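Local coordinates for endonuclease and methylase LlaGI (Lactococcus lactis, PDB 5FFJ), which probably recognises a specific DNA sequence, methylates it and, in its full-length form, uses a helicase-like ATPase and a nuclease to cut unmodified DNA, at residues Ala1067-Asn1076 with Ser1362-Phe1371; Tyr1305-Pro1313 with Glu1348-Val1356. All blocks are in the same frame, centred on the assembly; numbering follows the deposited sequence.

Contact 1 (Ala1067-Asn1076 with Ser1362-Phe1371); sequences AWVSNFSKIN and SGITDDPNEF
Asn1071 and Phe1072 run past Asp1366, the CA atoms of Asn1071 and Asp1366 6.1 Å apart, and the two segments approach to 4.9 Å between the CA atoms of Ser1073 and Phe1371. The contact brings edge strand 1070-1071, which pairs with strand 1150-1155, and the start of helix 1074-1096 against strand 1365-1366, within the Type ISP specificity domain. The one hydrogen bond between the segments runs from Phe1072 N to Asp1366 OD1, 3.1 Å long and nearly straight at 169°, on the oxygen's syn side. Asp1366 gets there because its CG lies anti to the backbone N (chi1 -167°); OD2 forms a salt bridge with Lys1152. OD1 also sits at the edge of the Phe1072 ring, while Pro1368 CB rests over one face, a CH-pi contact 3.9 Å from the centroid. A flat ring suits this place, offering the carboxylate an edge and the proline a face. Earlier in both segments, Ile1364 CD1 lies over one face of Trp1068, offset toward the rim. Asn1071 OD1 accepts from Ser1073 N at 2.7 Å, forming an Asx turn that leads from strand into helix; a leucine here would probably leave Ser1073 N without that acceptor and free the turn. Ser1073 OG N-caps the next helix through a weak bond from Asn1076 N. The N-H and Lys1152 would favour ionised Asp1366, though Asn1071 OD1, another acceptor, lies beside it.

Contact 2 (Tyr1305-Pro1313 with Glu1348-Val1356); sequences YRVKKMKHP and EWIIDQYQV. With nucleotides of chain B.
Lys1309 and Gln1355 run alongside each other in the same direction, both chains extended, and Lys1309 NZ gives a weak hydrogen bond to Gln1355 OE1 at 3.0 Å. The same ammonium reaches OP1 of DA16 of chain B at 3.3 Å, also weakly, so a long, flexible cation suits a place where it can meet the DNA backbone without reading a base. A backbone bond ties the segments as well: Val1356 N donates to Lys1308 O over 3.0 Å, at 166°. Met1310 and Ile1351 supply the closest apolar side-chain pair, CE lying 3.8 Å from CG1; a bend at chi3 (48°) turns the methionine methyl onto the isoleucine. At the far end His1312 NE2 makes a weak bond to Glu1348 OE2, 3.3 Å away, while its ND1 is held by Thr1320 O, which probably fixes the imidazole's rotation. The glutamine is probably steadied by its NE2, which bonds weakly to Asp1352 O near the end of helix 1346-1353. The loop 1305-1313 is thus laid against the last turns of that helix and the chain leaving it, with Val1307 and Met1310 also packing on helix 1377-1398 and Ile1351 on strand 1321-1322.

Followed from the N terminus, the chain enters contact 1 at Ala1067-Asn1076, passes through Tyr1305-Pro1313 and Glu1348-Val1356, and returns to contact 1 at Ser1362-Phe1371. Contact 2 closes a loop of 34 residues, nested wholly inside the 285-residue loop closed by contact 1, and the two do not cross. Their centres lie about 16 Å apart, and they touch: Asp1367 forms a long, weak ion pair with Arg1306 and packs on Val1356, while the rings of Phe1072 and Tyr1354 meet. Contact 1 ties the start of helix 1074-1096 to strand 1365-1366 and the turn that follows it; contact 2 joins the loop 1305-1313, which reaches the DNA backbone through Lys1309, to helix 1346-1353.

Contact 1 (Ala1067-Asn1076 with Ser1362-Phe1371)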
loop_
_atom_site.group_PDB
_atom_site.type_symbol
_atom_site.label_atom_id
_atom_site.label_comp_id
_atom_site.label_asym_id
_atom_site.label_seq_id
_atom_site.Cartn_x
_atom_site.Cartn_y
_atom_site.Cartn_z
ATOM N N ALA A 1067 -2.025 -20.490 7.113
ATOM C CA ALA A 1067 -2.798 -20.958 5.964
ATOM C C ALA A 1067 -2.299 -22.313 5.465
ATOM O O ALA A 1067 -3.090 -23.159 5.045
ATOM C CB ALA A 1067 -2.755 -19.936 4.838
ATOM N N TRP A 1068 -0.986 -22.515 5.520
ATOM C CA TRP A 1068 -0.378 -23.764 5.077
ATOM C C TRP A 1068 -0.419 -24.825 6.167
ATOM O O TRP A 1068 -0.796 -25.972 5.925
ATOM C CB TRP A 1068 1.075 -23.534 4.657
ATOM C CG TRP A 1068 1.244 -22.660 3.452
ATOM C CD1 TRP A 1068 1.333 -21.298 3.429
ATOM C CD2 TRP A 1068 1.355 -23.090 2.090
ATOM N NE1 TRP A 1068 1.489 -20.855 2.138
ATOM C CE2 TRP A 1068 1.506 -21.936 1.297
ATOM C CE3 TRP A 1068 1.338 -24.340 1.466
ATOM C CZ2 TRP A 1068 1.639 -21.995 -0.089
ATOM C CZ3 TRP A 1068 1.472 -24.397 0.092
ATOM C CH2 TRP A 1068 1.620 -23.232 -0.671
ATOM N N VAL A 1069 -0.037 -24.422 7.374
ATOM C CA VAL A 1069 0.289 -25.359 8.441
ATOM C C VAL A 1069 -0.913 -25.727 9.321
ATOM O O VAL A 1069 -0.898 -26.762 9.990
ATOM C CB VAL A 1069 1.444 -24.775 9.308
ATOM C CG1 VAL A 1069 1.062 -24.647 10.780
ATOM C CG2 VAL A 1069 2.698 -25.613 9.146
ATOM N N SER A 1070 -1.948 -24.889 9.313
ATOM C CA SER A 1070 -3.152 -25.137 10.112
ATOM C C SER A 1070 -4.415 -25.109 9.251
ATOM O O SER A 1070 -4.492 -24.366 8.271
ATOM C CB SER A 1070 -3.276 -24.103 11.234
ATOM O OG SER A 1070 -4.112 -23.028 10.844
ATOM N N ASN A 1071 -5.407 -25.905 9.638
ATOM C CA ASN A 1071 -6.641 -26.039 8.867
ATOM C C ASN A 1071 -7.690 -26.856 9.625
ATOM O O ASN A 1071 -7.359 -27.642 10.513
ATOM C CB ASN A 1071 -6.340 -26.688 7.509
ATOM C CG ASN A 1071 -7.549 -26.732 6.582
ATOM O OD1 ASN A 1071 -8.684 -26.917 7.018
ATOM N ND2 ASN A 1071 -7.300 -26.576 5.287
ATOM N N PHE A 1072 -8.956 -26.656 9.266
ATOM C CA PHE A 1072 -10.060 -27.432 9.824
ATOM C C PHE A 1072 -10.010 -28.902 9.400
ATOM O O PHE A 1072 -10.321 -29.793 10.190
ATOM C CB PHE A 1072 -11.402 -26.829 9.396
ATOM C CG PHE A 1072 -11.850 -25.671 10.243
ATOM C CD1 PHE A 1072 -12.139 -25.849 11.585
ATOM C CD2 PHE A 1072 -12.019 -24.411 9.692
ATOM C CE1 PHE A 1072 -12.562 -24.790 12.366
ATOM C CE2 PHE A 1072 -12.445 -23.349 10.469
ATOM C CZ PHE A 1072 -12.717 -23.540 11.807
ATOM N N SER A 1073 -9.624 -29.150 8.151
ATOM C CA SER A 1073 -9.543 -30.511 7.625
ATOM C C SER A 1073 -8.149 -31.084 7.833
ATOM O O SER A 1073 -7.166 -30.534 7.338
ATOM C CB SER A 1073 -9.905 -30.544 6.136
ATOM O OG SER A 1073 -9.670 -31.828 5.582
ATOM N N LYS A 1074 -8.074 -32.185 8.578
ATOM C CA LYS A 1074 -6.820 -32.905 8.787
ATOM C C LYS A 1074 -6.181 -33.297 7.458
ATOM O O LYS A 1074 -4.967 -33.191 7.287
ATOM C CB LYS A 1074 -7.057 -34.155 9.643
ATOM C CG LYS A 1074 -5.819 -35.020 9.843
ATOM C CD LYS A 1074 -6.079 -36.145 10.837
ATOM C CE LYS A 1074 -4.830 -36.986 11.087
ATOM N NZ LYS A 1074 -5.068 -38.054 12.098
ATOM N N ILE A 1075 -7.006 -33.747 6.519
ATOM C CA ILE A 1075 -6.523 -34.145 5.204
ATOM C C ILE A 1075 -5.897 -32.962 4.462
ATOM O O ILE A 1075 -4.842 -33.104 3.846
ATOM C CB ILE A 1075 -7.662 -34.752 4.356
ATOM C CG1 ILE A 1075 -8.142 -36.059 4.998
ATOM C CG2 ILE A 1075 -7.199 -34.998 2.918
ATOM C CD1 ILE A 1075 -9.296 -36.735 4.283
ATOM N N ASN A 1076 -6.543 -31.801 4.523
ATOM C CA ASN A 1076 -6.028 -30.609 3.851
ATOM C C ASN A 1076 -4.667 -30.181 4.393
ATOM O O ASN A 1076 -3.814 -29.722 3.633
ATOM C CB ASN A 1076 -7.018 -29.448 3.976
ATOM C CG ASN A 1076 -8.194 -29.577 3.023
ATOM O OD1 ASN A 1076 -8.528 -30.674 2.576
ATOM N ND2 ASN A 1076 -8.824 -28.452 2.702
ATOM N N SER A 1362 -2.187 -17.171 -0.539
ATOM C CA SER A 1362 -1.851 -18.540 -0.926
ATOM C C SER A 1362 -2.956 -19.205 -1.746
ATOM O O SER A 1362 -2.694 -20.135 -2.511
ATOM C CB SER A 1362 -1.551 -19.385 0.319
ATOM O OG SER A 1362 -2.584 -19.288 1.282
ATOM N N GLY A 1363 -4.187 -18.732 -1.588
ATOM C CA GLY A 1363 -5.320 -19.322 -2.279
ATOM C C GLY A 1363 -5.728 -20.650 -1.663
ATOM O O GLY A 1363 -6.359 -21.480 -2.319
ATOM N N ILE A 1364 -5.368 -20.851 -0.398
ATOM C CA ILE A 1364 -5.710 -22.083 0.312
ATOM C C ILE A 1364 -7.065 -21.918 0.990
ATOM O O ILE A 1364 -7.272 -20.988 1.772
ATOM C CB ILE A 1364 -4.649 -22.471 1.380
ATOM C CG1 ILE A 1364 -3.223 -22.320 0.821
ATOM C CG2 ILE A 1364 -4.943 -23.878 1.936
ATOM C CD1 ILE A 1364 -2.387 -23.587 0.750
ATOM N N THR A 1365 -7.984 -22.830 0.688
ATOM C CA THR A 1365 -9.341 -22.762 1.214
ATOM C C THR A 1365 -9.414 -23.443 2.575
ATOM O O THR A 1365 -8.727 -24.437 2.817
ATOM C CB THR A 1365 -10.361 -23.428 0.265
ATOM O OG1 THR A 1365 -10.375 -24.843 0.487
ATOM C CG2 THR A 1365 -10.023 -23.143 -1.199
ATOM N N ASP A 1366 -10.243 -22.895 3.458
ATOM C CA ASP A 1366 -10.444 -23.455 4.790
ATOM C C ASP A 1366 -11.937 -23.585 5.078
ATOM O O ASP A 1366 -12.622 -22.589 5.317
ATOM C CB ASP A 1366 -9.766 -22.582 5.846
ATOM C CG ASP A 1366 -9.677 -23.262 7.200
ATOM O OD1 ASP A 1366 -9.982 -24.470 7.291
ATOM O OD2 ASP A 1366 -9.282 -22.589 8.176
ATOM N N ASP A 1367 -12.425 -24.822 5.055
ATOM C CA ASP A 1367 -13.850 -25.112 5.169
ATOM C C ASP A 1367 -14.162 -25.857 6.472
ATOM O O ASP A 1367 -13.754 -27.007 6.631
ATOM C CB ASP A 1367 -14.302 -25.940 3.965
ATOM C CG ASP A 1367 -15.753 -26.348 4.053
ATOM O OD1 ASP A 1367 -16.040 -27.366 4.710
ATOM O OD2 ASP A 1367 -16.606 -25.653 3.463
ATOM N N PRO A 1368 -14.895 -25.213 7.402
ATOM C CA PRO A 1368 -15.125 -25.830 8.718
ATOM C C PRO A 1368 -15.992 -27.096 8.695
ATOM O O PRO A 1368 -15.974 -27.851 9.669
ATOM C CB PRO A 1368 -15.825 -24.714 9.507
ATOM C CG PRO A 1368 -16.458 -23.860 8.477
ATOM C CD PRO A 1368 -15.537 -23.890 7.300
ATOM N N ASN A 1369 -16.729 -27.333 7.613
ATOM C CA ASN A 1369 -17.586 -28.517 7.525
ATOM C C ASN A 1369 -16.772 -29.811 7.408
ATOM O O ASN A 1369 -17.288 -30.900 7.665
ATOM C CB ASN A 1369 -18.552 -28.413 6.333
ATOM C CG ASN A 1369 -19.490 -27.224 6.432
ATOM O OD1 ASN A 1369 -19.308 -26.214 5.752
ATOM N ND2 ASN A 1369 -20.514 -27.349 7.269
ATOM N N GLU A 1370 -15.502 -29.683 7.026
ATOM C CA GLU A 1370 -14.629 -30.839 6.811
ATOM C C GLU A 1370 -13.919 -31.270 8.093
ATOM O O GLU A 1370 -13.117 -32.206 8.078
ATOM C CB GLU A 1370 -13.583 -30.526 5.733
ATOM C CG GLU A 1370 -14.173 -30.240 4.361
ATOM C CD GLU A 1370 -13.117 -29.943 3.306
ATOM O OE1 GLU A 1370 -11.913 -29.942 3.641
ATOM O OE2 GLU A 1370 -13.495 -29.707 2.136
ATOM N N PHE A 1371 -14.213 -30.595 9.200
ATOM C CA PHE A 1371 -13.497 -30.853 10.447
ATOM C C PHE A 1371 -13.975 -32.108 11.193
ATOM O O PHE A 1371 -13.156 -32.890 11.680
ATOM C CB PHE A 1371 -13.604 -29.647 11.393
ATOM C CG PHE A 1371 -13.113 -29.937 12.787
ATOM C CD1 PHE A 1371 -11.757 -30.037 13.058
ATOM C CD2 PHE A 1371 -14.008 -30.133 13.823
ATOM C CE1 PHE A 1371 -11.308 -30.316 14.335
ATOM C CE2 PHE A 1371 -13.563 -30.413 15.101
ATOM C CZ PHE A 1371 -12.213 -30.504 15.356
#

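Contact 2 (Tyr1305-Pro1313 with Glu1348-Val1356)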
loop_
_atom_site.group_PDB
_atom_site.type_symbol
_atom_site.label_atom_id
_atom_site.label_comp_id
_atom_site.label_asym_id
_atom_site.label_seq_id
_atom_site.Cartn_x
_atom_site.Cartn_y
_atom_site.Cartn_z
ATOM N N TYR A 1305 -26.916 -28.923 6.436
ATOM C CA TYR A 1305 -26.181 -28.517 7.631
ATOM C C TYR A 1305 -24.842 -27.877 7.285
ATOM O O TYR A 1305 -24.010 -27.650 8.163
ATOM C CB TYR A 1305 -25.956 -29.718 8.547
ATOM C CG TYR A 1305 -27.213 -30.500 8.841
ATOM C CD1 TYR A 1305 -28.109 -30.070 9.809
ATOM C CD2 TYR A 1305 -27.502 -31.669 8.152
ATOM C CE1 TYR A 1305 -29.260 -30.782 10.083
ATOM C CE2 TYR A 1305 -28.649 -32.388 8.420
ATOM C CZ TYR A 1305 -29.524 -31.941 9.385
ATOM O OH TYR A 1305 -30.668 -32.655 9.653
ATOM N N ARG A 1306 -24.635 -27.590 6.004
ATOM C CA ARG A 1306 -23.408 -26.935 5.570
ATOM C C ARG A 1306 -23.463 -25.446 5.867
ATOM O O ARG A 1306 -24.526 -24.824 5.781
ATOM C CB ARG A 1306 -23.165 -27.157 4.079
ATOM C CG ARG A 1306 -22.621 -28.538 3.741
ATOM C CD ARG A 1306 -21.722 -28.527 2.510
ATOM N NE ARG A 1306 -20.513 -29.322 2.733
ATOM C CZ ARG A 1306 -19.262 -28.886 2.589
ATOM N NH1 ARG A 1306 -18.255 -29.714 2.829
ATOM N NH2 ARG A 1306 -18.999 -27.640 2.204
ATOM N N VAL A 1307 -22.309 -24.886 6.214
ATOM C CA VAL A 1307 -22.199 -23.476 6.542
ATOM C C VAL A 1307 -21.445 -22.731 5.447
ATOM O O VAL A 1307 -20.494 -23.255 4.864
ATOM C CB VAL A 1307 -21.484 -23.271 7.896
ATOM C CG1 VAL A 1307 -20.046 -23.788 7.840
ATOM C CG2 VAL A 1307 -21.509 -21.809 8.295
ATOM N N LYS A 1308 -21.898 -21.516 5.157
ATOM C CA LYS A 1308 -21.150 -20.587 4.323
ATOM C C LYS A 1308 -20.685 -19.453 5.221
ATOM O O LYS A 1308 -19.487 -19.246 5.425
ATOM C CB LYS A 1308 -22.006 -20.056 3.171
ATOM C CG LYS A 1308 -21.256 -19.140 2.213
ATOM C CD LYS A 1308 -22.197 -18.446 1.241
ATOM C CE LYS A 1308 -21.429 -17.617 0.224
ATOM N NZ LYS A 1308 -22.338 -16.898 -0.713
ATOM N N LYS A 1309 -21.654 -18.730 5.772
ATOM C CA LYS A 1309 -21.377 -17.676 6.733
ATOM C C LYS A 1309 -22.616 -17.401 7.569
ATOM O O LYS A 1309 -23.660 -17.006 7.050
ATOM C CB LYS A 1309 -20.919 -16.398 6.033
ATOM C CG LYS A 1309 -20.333 -15.363 6.979
ATOM C CD LYS A 1309 -19.614 -14.269 6.213
ATOM C CE LYS A 1309 -18.881 -13.323 7.149
ATOM N NZ LYS A 1309 -17.840 -12.536 6.428
ATOM N N MET A 1310 -22.490 -17.623 8.869
ATOM C CA MET A 1310 -23.579 -17.356 9.792
ATOM C C MET A 1310 -23.741 -15.850 9.951
ATOM O O MET A 1310 -22.772 -15.102 9.820
ATOM C CB MET A 1310 -23.309 -18.026 11.142
ATOM C CG MET A 1310 -23.237 -19.550 11.062
ATOM S SD MET A 1310 -22.531 -20.333 12.526
ATOM C CE MET A 1310 -23.448 -19.523 13.827
ATOM N N LYS A 1311 -24.963 -15.404 10.220
ATOM C CA LYS A 1311 -25.237 -13.977 10.324
ATOM C C LYS A 1311 -26.468 -13.690 11.170
ATOM O O LYS A 1311 -27.324 -14.555 11.361
ATOM C CB LYS A 1311 -25.426 -13.369 8.928
ATOM C CG LYS A 1311 -26.874 -13.371 8.431
ATOM C CD LYS A 1311 -27.000 -12.790 7.033
ATOM C CE LYS A 1311 -26.512 -13.754 5.966
ATOM N NZ LYS A 1311 -26.790 -13.242 4.597
ATOM N N HIS A 1312 -26.545 -12.461 11.666
ATOM C CA HIS A 1312 -27.778 -11.935 12.227
ATOM C C HIS A 1312 -28.576 -11.316 11.081
ATOM O O HIS A 1312 -27.986 -10.715 10.182
ATOM C CB HIS A 1312 -27.490 -10.902 13.315
ATOM C CG HIS A 1312 -26.727 -11.448 14.482
ATOM N ND1 HIS A 1312 -27.205 -12.472 15.271
ATOM C CD2 HIS A 1312 -25.522 -11.107 14.998
ATOM C CE1 HIS A 1312 -26.327 -12.740 16.221
ATOM N NE2 HIS A 1312 -25.298 -11.925 16.078
ATOM N N PRO A 1313 -29.912 -11.465 11.097
ATOM C CA PRO A 1313 -30.727 -10.935 9.996
ATOM C C PRO A 1313 -30.532 -9.432 9.792
ATOM O O PRO A 1313 -30.494 -8.970 8.651
ATOM C CB PRO A 1313 -32.164 -11.252 10.434
ATOM C CG PRO A 1313 -32.085 -11.493 11.902
ATOM C CD PRO A 1313 -30.743 -12.095 12.136
ATOM N N GLU A 1348 -20.020 -15.108 19.124
ATOM C CA GLU A 1348 -19.569 -14.391 17.939
ATOM C C GLU A 1348 -18.286 -15.000 17.377
ATOM O O GLU A 1348 -17.977 -14.826 16.198
ATOM C CB GLU A 1348 -19.353 -12.910 18.260
ATOM C CG GLU A 1348 -19.918 -11.955 17.216
ATOM C CD GLU A 1348 -21.435 -11.978 17.148
ATOM O OE1 GLU A 1348 -22.083 -12.110 18.208
ATOM O OE2 GLU A 1348 -21.982 -11.864 16.030
ATOM N N TRP A 1349 -17.541 -15.711 18.220
ATOM C CA TRP A 1349 -16.341 -16.402 17.759
ATOM C C TRP A 1349 -16.722 -17.533 16.819
ATOM O O TRP A 1349 -16.082 -17.737 15.790
ATOM C CB TRP A 1349 -15.528 -16.948 18.933
ATOM C CG TRP A 1349 -14.585 -15.954 19.530
ATOM C CD1 TRP A 1349 -14.727 -15.296 20.717
ATOM C CD2 TRP A 1349 -13.352 -15.500 18.964
ATOM N NE1 TRP A 1349 -13.655 -14.461 20.926
ATOM C CE2 TRP A 1349 -12.798 -14.568 19.865
ATOM C CE3 TRP A 1349 -12.661 -15.792 17.785
ATOM C CZ2 TRP A 1349 -11.586 -13.927 19.620
ATOM C CZ3 TRP A 1349 -11.458 -15.154 17.546
ATOM C CH2 TRP A 1349 -10.935 -14.232 18.459
ATOM N N ILE A 1350 -17.771 -18.265 17.178
ATOM C CA ILE A 1350 -18.261 -19.354 16.344
ATOM C C ILE A 1350 -18.724 -18.804 14.994
ATOM O O ILE A 1350 -18.399 -19.363 13.946
ATOM C CB ILE A 1350 -19.418 -20.114 17.028
ATOM C CG1 ILE A 1350 -18.996 -20.608 18.417
ATOM C CG2 ILE A 1350 -19.877 -21.283 16.163
ATOM C CD1 ILE A 1350 -17.781 -21.524 18.420
ATOM N N ILE A 1351 -19.473 -17.705 15.025
ATOM C CA ILE A 1351 -19.902 -17.035 13.800
ATOM C C ILE A 1351 -18.686 -16.642 12.972
ATOM O O ILE A 1351 -18.634 -16.892 11.766
ATOM C CB ILE A 1351 -20.741 -15.772 14.098
ATOM C CG1 ILE A 1351 -22.035 -16.150 14.820
ATOM C CG2 ILE A 1351 -21.073 -15.027 12.803
ATOM C CD1 ILE A 1351 -22.894 -14.975 15.222
ATOM N N ASP A 1352 -17.713 -16.026 13.635
ATOM C CA ASP A 1352 -16.502 -15.556 12.973
ATOM C C ASP A 1352 -15.652 -16.701 12.432
ATOM O O ASP A 1352 -15.263 -16.699 11.264
ATOM C CB ASP A 1352 -15.662 -14.719 13.937
ATOM C CG ASP A 1352 -14.406 -14.173 13.288
ATOM O OD1 ASP A 1352 -14.509 -13.573 12.197
ATOM O OD2 ASP A 1352 -13.313 -14.350 13.866
ATOM N N GLN A 1353 -15.358 -17.672 13.292
ATOM C CA GLN A 1353 -14.422 -18.741 12.960
ATOM C C GLN A 1353 -15.028 -19.817 12.062
ATOM O O GLN A 1353 -14.434 -20.191 11.050
ATOM C CB GLN A 1353 -13.886 -19.377 14.244
ATOM C CG GLN A 1353 -12.914 -18.486 14.991
ATOM C CD GLN A 1353 -11.691 -18.170 14.162
ATOM O OE1 GLN A 1353 -10.978 -19.071 13.721
ATOM N NE2 GLN A 1353 -11.451 -16.886 13.925
ATOM N N TYR A 1354 -16.200 -20.322 12.430
ATOM C CA TYR A 1354 -16.846 -21.360 11.632
ATOM C C TYR A 1354 -17.558 -20.717 10.453
ATOM O O TYR A 1354 -18.747 -20.401 10.494
ATOM C CB TYR A 1354 -17.786 -22.191 12.500
ATOM C CG TYR A 1354 -16.996 -23.014 13.489
ATOM C CD1 TYR A 1354 -16.627 -22.493 14.724
ATOM C CD2 TYR A 1354 -16.567 -24.294 13.164
ATOM C CE1 TYR A 1354 -15.880 -23.238 15.618
ATOM C CE2 TYR A 1354 -15.821 -25.044 14.052
ATOM C CZ TYR A 1354 -15.479 -24.512 15.275
ATOM O OH TYR A 1354 -14.735 -25.260 16.161
ATOM N N GLN A 1355 -16.772 -20.538 9.398
ATOM C CA GLN A 1355 -17.131 -19.743 8.241
ATOM C C GLN A 1355 -16.193 -20.124 7.105
ATOM O O GLN A 1355 -15.002 -20.336 7.327
ATOM C CB GLN A 1355 -17.015 -18.254 8.564
ATOM C CG GLN A 1355 -16.950 -17.330 7.356
ATOM C CD GLN A 1355 -16.591 -15.894 7.726
ATOM O OE1 GLN A 1355 -16.361 -15.059 6.848
ATOM N NE2 GLN A 1355 -16.539 -15.600 9.026
ATOM N N VAL A 1356 -16.723 -20.204 5.891
ATOM C CA VAL A 1356 -15.897 -20.540 4.738
ATOM C C VAL A 1356 -15.131 -19.308 4.273
ATOM O O VAL A 1356 -15.716 -18.245 4.056
ATOM C CB VAL A 1356 -16.747 -21.098 3.574
ATOM C CG1 VAL A 1356 -15.983 -21.026 2.249
ATOM C CG2 VAL A 1356 -17.159 -22.529 3.865
ATOM P P DA B 16 -19.939 -10.239 3.957
ATOM O OP1 DA B 16 -20.425 -11.289 4.880
ATOM O OP2 DA B 16 -20.083 -10.424 2.496
ATOM O "O5'" DA B 16 -20.636 -8.850 4.339
ATOM C "C5'" DA B 16 -20.521 -8.331 5.662
ATOM C "C4'" DA B 16 -21.525 -7.214 5.893
ATOM O "O4'" DA B 16 -21.039 -5.991 5.272
ATOM C "C3'" DA B 16 -22.913 -7.463 5.308
ATOM O "O3'" DA B 16 -23.924 -6.969 6.193
ATOM C "C2'" DA B 16 -22.867 -6.717 3.976
ATOM C "C1'" DA B 16 -21.951 -5.541 4.286
ATOM N N9 DA B 16 -21.184 -5.058 3.136
ATOM C C8 DA B 16 -20.422 -5.803 2.282
ATOM N N7 DA B 16 -19.832 -5.100 1.345
ATOM C C5 DA B 16 -20.230 -3.801 1.604
ATOM C C6 DA B 16 -19.946 -2.580 0.965
ATOM N N6 DA B 16 -19.158 -2.479 -0.109
ATOM N N1 DA B 16 -20.502 -1.462 1.477
ATOM C C2 DA B 16 -21.289 -1.568 2.555
ATOM N N3 DA B 16 -21.630 -2.661 3.241
ATOM C C4 DA B 16 -21.061 -3.754 2.707
#